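Local coordinates for protein peptide synthetase, module 7 (Actinoplanes teichomyceticus, PDB 4TX3) that forms a condensation-like domain of a nonribosomal peptide synthetase, probably the X-domain that recruits cytochrome P450 oxygenases to crosslink the teicoplanin peptide, at residues Trp27-Arg31 against Leu114-Thr118; Leu56-Asp62 against Ala161-Arg165; Ala267-Met271 against Leu314-Phe320. All coordinates share one frame; numbering follows the deposited sequence.

How the interactions relate
The three contacts lie far apart in one condensation-type domain. Interaction 1 is the nearest to the middle of the chain and borders a sulfate, probably from the crystallisation liquor, which also bonds His142 of the HRxxxDD sequence that stands where active condensation domains carry HHxxxDG. Interaction 2 has its centre 28 Å from that of interaction 1 and pairs two helices; the segments of these two contacts alternate along the chain. Interaction 3, formed by later residues, lies beyond the chain centre from both, its centre 40 Å from that of interaction 1 and 53 Å from that of interaction 2. A guanidinium bond carries part of interactions 1 and 2, whereas interaction 3 is largely apolar.

Interaction 1 of 3, residues Trp27-Arg31 against Leu114-Thr118; sequences WLLAR and LFDLT. With SO4 (sulfate ion), chain F.
Arg31 is tied at both ends: its backbone N donates a nearly straight bond of 2.8 Å to sulfate O3, and its side chain crosses to residues 114-118, where NH1 donates to Phe115 O at 3.0 Å (N-H...O 160°). The carbonyl oxygen lies at the edge of the guanidinium, but NH1 stands 67° out of the carbonyl plane and so meets no lone pair. A bend in the arginine chain (chi3 71°) turns the guanidinium so that Leu114 CB lies over the centre of one face, and Leu114 CD1 approaches NE at 3.8 Å. The guanidinium has a second partner: NH2 forms a salt bridge with Glu34 OE2.

At the other end, Trp27 and Thr118 cross at about a right angle, with CZ2 3.9 Å from Thr118 CG2; Trp27 CD1 also lies 4.3 Å from Leu117 CB. The indole NE1 bonds to Phe74 O. Asp116 shapes the facing loop as an Asx turn, its OD1 accepting from Thr118 N at 3.1 Å. His142, Arg39 and Arg233 complete the sulfate site.

The contact thus joins the C-terminal end of helix 21-28 and its exit loop to the link between helix 103-112 and strand 123-129, while the buried Phe115, pointing away from residues 27-31, meets His40 of strand 40-49 edge-to-face and Arg124 of strand 123-129 through a cation-pi contact.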
# COMPACT_ATOMS: atom_id res chain seq x y z
N TRP B 27 -9.61 -23.20 17.22
CA TRP B 27 -10.69 -24.18 17.20
C TRP B 27 -10.87 -24.83 18.57
O TRP B 27 -11.98 -24.91 19.09
CB TRP B 27 -10.41 -25.24 16.14
CG TRP B 27 -11.57 -26.15 15.78
CD1 TRP B 27 -12.48 -25.96 14.80
CD2 TRP B 27 -11.88 -27.41 16.38
NE1 TRP B 27 -13.36 -27.01 14.75
CE2 TRP B 27 -13.02 -27.92 15.72
CE3 TRP B 27 -11.32 -28.16 17.43
CZ2 TRP B 27 -13.60 -29.13 16.05
CZ3 TRP B 27 -11.90 -29.37 17.76
CH2 TRP B 27 -13.03 -29.85 17.08
N LEU B 28 -9.77 -25.29 19.16
CA LEU B 28 -9.82 -25.93 20.46
C LEU B 28 -10.34 -25.02 21.57
O LEU B 28 -11.07 -25.46 22.45
CB LEU B 28 -8.44 -26.45 20.84
CG LEU B 28 -8.10 -27.67 20.00
CD1 LEU B 28 -6.62 -27.89 19.97
CD2 LEU B 28 -8.81 -28.87 20.55
N LEU B 29 -9.98 -23.75 21.53
CA LEU B 29 -10.37 -22.84 22.61
C LEU B 29 -11.68 -22.14 22.29
O LEU B 29 -11.97 -21.07 22.83
CB LEU B 29 -9.27 -21.79 22.86
CG LEU B 29 -7.90 -22.35 23.23
CD1 LEU B 29 -6.99 -21.25 23.73
CD2 LEU B 29 -8.00 -23.50 24.25
N ALA B 30 -12.46 -22.74 21.41
CA ALA B 30 -13.74 -22.15 21.02
C ALA B 30 -14.83 -22.42 22.06
O ALA B 30 -15.10 -23.58 22.44
CB ALA B 30 -14.16 -22.65 19.66
N ARG B 31 -15.45 -21.33 22.53
CA ARG B 31 -16.60 -21.37 23.42
C ARG B 31 -16.42 -22.28 24.64
O ARG B 31 -17.09 -23.31 24.73
CB ARG B 31 -17.84 -21.78 22.62
CG ARG B 31 -18.12 -20.81 21.47
CD ARG B 31 -19.13 -21.36 20.48
NE ARG B 31 -20.48 -21.40 21.04
CZ ARG B 31 -21.60 -21.47 20.31
NH1 ARG B 31 -21.53 -21.51 18.98
NH2 ARG B 31 -22.78 -21.49 20.91
N LEU B 114 -21.87 -15.81 18.95
CA LEU B 114 -20.85 -16.85 18.88
C LEU B 114 -20.97 -17.68 17.60
O LEU B 114 -22.07 -17.87 17.09
CB LEU B 114 -20.94 -17.75 20.12
CG LEU B 114 -20.68 -17.02 21.44
CD1 LEU B 114 -20.64 -17.98 22.61
CD2 LEU B 114 -19.39 -16.20 21.37
N PHE B 115 -19.84 -18.14 17.08
CA PHE B 115 -19.80 -19.07 15.94
C PHE B 115 -19.72 -20.51 16.42
O PHE B 115 -19.03 -20.79 17.40
CB PHE B 115 -18.60 -18.78 15.01
CG PHE B 115 -18.66 -17.43 14.33
CD1 PHE B 115 -18.13 -16.30 14.96
CD2 PHE B 115 -19.22 -17.29 13.06
CE1 PHE B 115 -18.16 -15.06 14.33
CE2 PHE B 115 -19.26 -16.05 12.43
CZ PHE B 115 -18.73 -14.93 13.06
N ASP B 116 -20.40 -21.42 15.73
CA ASP B 116 -20.04 -22.85 15.83
C ASP B 116 -19.27 -23.24 14.57
O ASP B 116 -19.86 -23.59 13.54
CB ASP B 116 -21.28 -23.73 16.03
CG ASP B 116 -20.99 -25.23 15.88
OD1 ASP B 116 -19.81 -25.66 15.89
OD2 ASP B 116 -21.96 -26.00 15.77
N LEU B 117 -17.95 -23.17 14.67
CA LEU B 117 -17.06 -23.38 13.53
C LEU B 117 -17.15 -24.78 12.89
O LEU B 117 -16.57 -25.01 11.82
CB LEU B 117 -15.61 -23.11 13.96
CG LEU B 117 -15.51 -21.68 14.51
CD1 LEU B 117 -14.25 -21.45 15.34
CD2 LEU B 117 -15.59 -20.71 13.35
N THR B 118 -17.87 -25.71 13.52
CA THR B 118 -18.06 -27.02 12.88
C THR B 118 -19.17 -26.97 11.82
O THR B 118 -19.18 -27.80 10.92
CB THR B 118 -18.38 -28.13 13.92
OG1 THR B 118 -19.54 -27.77 14.69
CG2 THR B 118 -17.23 -28.29 14.86
S SO4 F . -14.58 -18.55 20.39
O1 SO4 F . -14.41 -19.53 19.32
O2 SO4 F . -16.00 -18.24 20.55
O3 SO4 F . -14.08 -19.11 21.65
O4 SO4 F . -13.81 -17.34 20.06

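Interaction 2 of 3, residues Leu56-Asp62 against Ala161-Arg165; sequences LEAALRD and AYGAR
Two helices of the condensation-type fold, 53-66 and 148-166, pack here, the axes of their segments 8.2 Å apart at closest approach, their N-to-C directions 133° apart. Small residues permit this closeness: Ala59 CB faces Ala161 CB at 3.9 Å and lies 3.6 Å from Tyr162 N, so a methyl group presses on the backbone of the facing helix. Ala161 CB also meets Asp62 CB, at 3.8 Å.

To one end, the Tyr162 ring turns its edge to Leu56, with CD1 3.6 Å from Leu56 N, while Leu56 CB approaches CE1. The tyrosine hydroxyl is bonded beyond the pair, to Asp52 N.

At the other end, Arg165 forms a side-on salt bridge with Asp62. NE donates to OD2 at 2.8 Å and NH2 to OD1 at 3.1 Å, the latter almost perfectly straight (176°). Each oxygen uses its syn lone pair, and the carboxylate and guanidinium are nearly coplanar. The arginine chain bends at chi2 (-64°), which lays CD alongside Ala58 CB at 3.7 Å on the way to the acid. A methionine in place of Arg165 would probably leave the Asp62 carboxylate without its charged mate and free to turn.

Helix 53-66 has a further, weakly bonded ion pair of its own, Arg61 with Glu57. The two-point grip fixes the rotation of both charged groups, and the neighbouring positive charge is likely to favour the ionised form of Asp62 beside the packed Ala59 and Ala161 methyls.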
# COMPACT_ATOMS: atom_id res chain seq x y z
N LEU B 56 -24.58 -5.14 -3.38
CA LEU B 56 -23.78 -5.35 -2.19
C LEU B 56 -23.85 -6.83 -1.79
O LEU B 56 -22.83 -7.45 -1.50
CB LEU B 56 -24.27 -4.43 -1.07
CG LEU B 56 -23.49 -4.44 0.24
CD1 LEU B 56 -22.02 -4.24 -0.05
CD2 LEU B 56 -24.03 -3.37 1.20
N GLU B 57 -25.04 -7.39 -1.83
CA GLU B 57 -25.24 -8.78 -1.45
C GLU B 57 -24.46 -9.73 -2.37
O GLU B 57 -23.88 -10.72 -1.92
CB GLU B 57 -26.74 -9.12 -1.47
CG GLU B 57 -27.07 -10.53 -1.01
CD GLU B 57 -28.54 -10.89 -1.21
OE1 GLU B 57 -28.92 -11.21 -2.35
OE2 GLU B 57 -29.31 -10.86 -0.21
N ALA B 58 -24.45 -9.43 -3.66
CA ALA B 58 -23.72 -10.27 -4.62
C ALA B 58 -22.22 -10.11 -4.40
O ALA B 58 -21.45 -11.04 -4.59
CB ALA B 58 -24.11 -9.91 -6.05
N ALA B 59 -21.83 -8.91 -3.99
CA ALA B 59 -20.43 -8.57 -3.82
C ALA B 59 -19.84 -9.32 -2.64
O ALA B 59 -18.77 -9.93 -2.76
CB ALA B 59 -20.27 -7.08 -3.65
N LEU B 60 -20.53 -9.29 -1.50
CA LEU B 60 -20.14 -10.04 -0.30
C LEU B 60 -19.92 -11.51 -0.64
O LEU B 60 -18.91 -12.11 -0.28
CB LEU B 60 -21.20 -9.89 0.78
CG LEU B 60 -21.24 -8.49 1.40
CD1 LEU B 60 -22.56 -8.22 2.15
CD2 LEU B 60 -20.05 -8.33 2.34
N ARG B 61 -20.88 -12.08 -1.36
CA ARG B 61 -20.78 -13.42 -1.92
C ARG B 61 -19.52 -13.60 -2.80
O ARG B 61 -18.87 -14.65 -2.75
CB ARG B 61 -22.04 -13.71 -2.72
CG ARG B 61 -22.41 -15.15 -2.85
CD ARG B 61 -23.72 -15.28 -3.64
NE ARG B 61 -24.87 -14.78 -2.90
CZ ARG B 61 -25.77 -13.92 -3.38
NH1 ARG B 61 -25.65 -13.44 -4.62
NH2 ARG B 61 -26.79 -13.53 -2.62
N ASP B 62 -19.18 -12.58 -3.60
CA ASP B 62 -18.02 -12.64 -4.49
C ASP B 62 -16.70 -12.60 -3.74
O ASP B 62 -15.70 -13.15 -4.19
CB ASP B 62 -18.03 -11.50 -5.50
CG ASP B 62 -19.13 -11.65 -6.54
OD1 ASP B 62 -19.61 -12.78 -6.76
OD2 ASP B 62 -19.53 -10.61 -7.12
N ALA B 161 -15.73 -5.83 -6.12
CA ALA B 161 -16.89 -6.62 -6.53
C ALA B 161 -18.18 -5.78 -6.55
O ALA B 161 -19.03 -5.99 -7.42
CB ALA B 161 -17.04 -7.82 -5.63
N TYR B 162 -18.33 -4.84 -5.61
CA TYR B 162 -19.51 -3.97 -5.61
C TYR B 162 -19.55 -3.10 -6.87
O TYR B 162 -20.61 -2.93 -7.47
CB TYR B 162 -19.56 -3.08 -4.37
CG TYR B 162 -20.77 -2.15 -4.32
CD1 TYR B 162 -22.04 -2.65 -4.10
CD2 TYR B 162 -20.62 -0.77 -4.48
CE1 TYR B 162 -23.15 -1.81 -4.05
CE2 TYR B 162 -21.72 0.08 -4.42
CZ TYR B 162 -22.99 -0.44 -4.20
OH TYR B 162 -24.09 0.39 -4.14
N GLY B 163 -18.39 -2.57 -7.26
CA GLY B 163 -18.26 -1.81 -8.48
C GLY B 163 -18.86 -2.54 -9.67
O GLY B 163 -19.75 -2.01 -10.35
N ALA B 164 -18.41 -3.77 -9.90
CA ALA B 164 -18.87 -4.58 -11.03
C ALA B 164 -20.34 -4.96 -10.93
O ALA B 164 -21.11 -4.77 -11.89
CB ALA B 164 -18.02 -5.84 -11.17
N ARG B 165 -20.74 -5.53 -9.79
CA ARG B 165 -22.11 -5.98 -9.57
C ARG B 165 -23.10 -4.81 -9.67
O ARG B 165 -24.21 -4.96 -10.20
CB ARG B 165 -22.25 -6.67 -8.22
CG ARG B 165 -21.58 -8.02 -8.15
CD ARG B 165 -22.23 -9.02 -9.11
NE ARG B 165 -21.70 -10.35 -8.89
CZ ARG B 165 -21.96 -11.42 -9.65
NH1 ARG B 165 -22.75 -11.32 -10.71
NH2 ARG B 165 -21.40 -12.58 -9.34

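Interaction 3 of 3, residues Ala267-Met271 against Leu314-Phe320; sequences AALAM and LSADPTF
Met271 and Phe320 form a Met-aromatic contact where helix 261-278 packs against the turn linking strand 306-313 to helix 320-334. The two side chains cross at about a right angle, and the sulfur sits at the ring's edge: SD is 5.2 Å from the ring centroid, 89° off its normal, and 3.8 Å from CD1. The methionine chain bends at chi3 (99°), carrying CE over the backbone at the start of helix 320-334, where it lies 3.6 Å from Phe320 N.

Most of the remaining contacts are apolar packing. Phe320 has CG anti to its own backbone N (chi1 168°), which sends the ring to the alanines of helix 261-278: CE1 lies 3.8 Å from Ala267 CB and 4.3 Å from Ala268 CB. Val446 of helix 429-448 also touches Phe320. Further along the helix, one branch of Leu314 does the touching, with CD2 3.8 Å from Ala270 CB and near Met271 CG.

Polar bonding serves the turn itself. Thr319 is the N-cap of helix 320-334; its side chain caps a backbone N of the first turn, and its own N donates to Glu322 OE1. Asp317 bonds through OD2 to Ser455.

The methyl of Met271 bridges toward the turn as well, its CE reaching within 3.8 Å of Pro318 O.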
# COMPACT_ATOMS: atom_id res chain seq x y z
N ALA B 267 12.06 -2.20 25.81
CA ALA B 267 13.00 -2.08 26.92
C ALA B 267 12.34 -1.38 28.10
O ALA B 267 12.29 -1.90 29.21
CB ALA B 267 14.24 -1.34 26.49
N ALA B 268 11.83 -0.18 27.83
CA ALA B 268 11.22 0.66 28.85
C ALA B 268 10.10 -0.06 29.61
O ALA B 268 10.05 -0.03 30.84
CB ALA B 268 10.69 1.94 28.21
N LEU B 269 9.20 -0.72 28.87
CA LEU B 269 8.12 -1.49 29.47
C LEU B 269 8.65 -2.62 30.37
O LEU B 269 8.09 -2.89 31.45
CB LEU B 269 7.20 -2.08 28.39
CG LEU B 269 6.09 -3.01 28.87
CD1 LEU B 269 5.09 -2.30 29.76
CD2 LEU B 269 5.39 -3.66 27.69
N ALA B 270 9.72 -3.29 29.92
CA ALA B 270 10.31 -4.36 30.71
C ALA B 270 10.86 -3.79 32.03
O ALA B 270 10.74 -4.42 33.08
CB ALA B 270 11.42 -5.09 29.92
N MET B 271 11.46 -2.60 31.97
CA MET B 271 11.95 -1.96 33.18
C MET B 271 10.79 -1.60 34.09
O MET B 271 10.89 -1.68 35.32
CB MET B 271 12.76 -0.70 32.87
CG MET B 271 14.11 -0.98 32.27
SD MET B 271 14.83 0.54 31.62
CE MET B 271 15.93 1.04 32.95
N LEU B 314 16.60 -8.94 33.17
CA LEU B 314 16.80 -7.60 33.74
C LEU B 314 17.57 -7.59 35.05
O LEU B 314 17.45 -6.64 35.83
CB LEU B 314 15.46 -6.91 33.94
CG LEU B 314 14.71 -6.74 32.62
CD1 LEU B 314 13.47 -7.63 32.60
CD2 LEU B 314 14.35 -5.29 32.38
N SER B 315 18.38 -8.61 35.30
CA SER B 315 19.16 -8.66 36.53
C SER B 315 20.32 -7.66 36.50
O SER B 315 20.72 -7.20 35.43
CB SER B 315 19.69 -10.08 36.78
OG SER B 315 20.51 -10.52 35.71
N ALA B 316 20.81 -7.32 37.70
CA ALA B 316 21.96 -6.43 37.95
C ALA B 316 21.68 -4.95 37.71
O ALA B 316 22.57 -4.22 37.27
CB ALA B 316 23.16 -6.86 37.14
N ASP B 317 20.46 -4.51 38.02
CA ASP B 317 20.05 -3.11 37.90
C ASP B 317 20.58 -2.40 36.65
O ASP B 317 21.32 -1.41 36.76
CB ASP B 317 20.47 -2.34 39.15
CG ASP B 317 19.53 -1.19 39.46
OD1 ASP B 317 18.29 -1.38 39.35
OD2 ASP B 317 20.03 -0.10 39.82
N PRO B 318 20.21 -2.90 35.47
CA PRO B 318 20.72 -2.38 34.19
C PRO B 318 20.29 -0.94 33.88
O PRO B 318 19.17 -0.52 34.20
CB PRO B 318 20.10 -3.34 33.16
CG PRO B 318 19.41 -4.42 33.95
CD PRO B 318 19.12 -3.87 35.28
N THR B 319 21.19 -0.18 33.26
CA THR B 319 20.79 1.07 32.62
C THR B 319 19.78 0.76 31.52
O THR B 319 19.73 -0.37 31.00
CB THR B 319 21.96 1.79 31.98
OG1 THR B 319 22.41 1.04 30.84
CG2 THR B 319 23.10 1.94 32.98
N PHE B 320 18.97 1.76 31.17
CA PHE B 320 18.05 1.65 30.05
C PHE B 320 18.77 1.14 28.81
O PHE B 320 18.30 0.22 28.14
CB PHE B 320 17.38 2.99 29.74
CG PHE B 320 16.65 3.02 28.44
CD1 PHE B 320 15.46 2.32 28.28
CD2 PHE B 320 17.15 3.74 27.36
CE1 PHE B 320 14.79 2.33 27.06
CE2 PHE B 320 16.48 3.77 26.14
CZ PHE B 320 15.30 3.07 25.99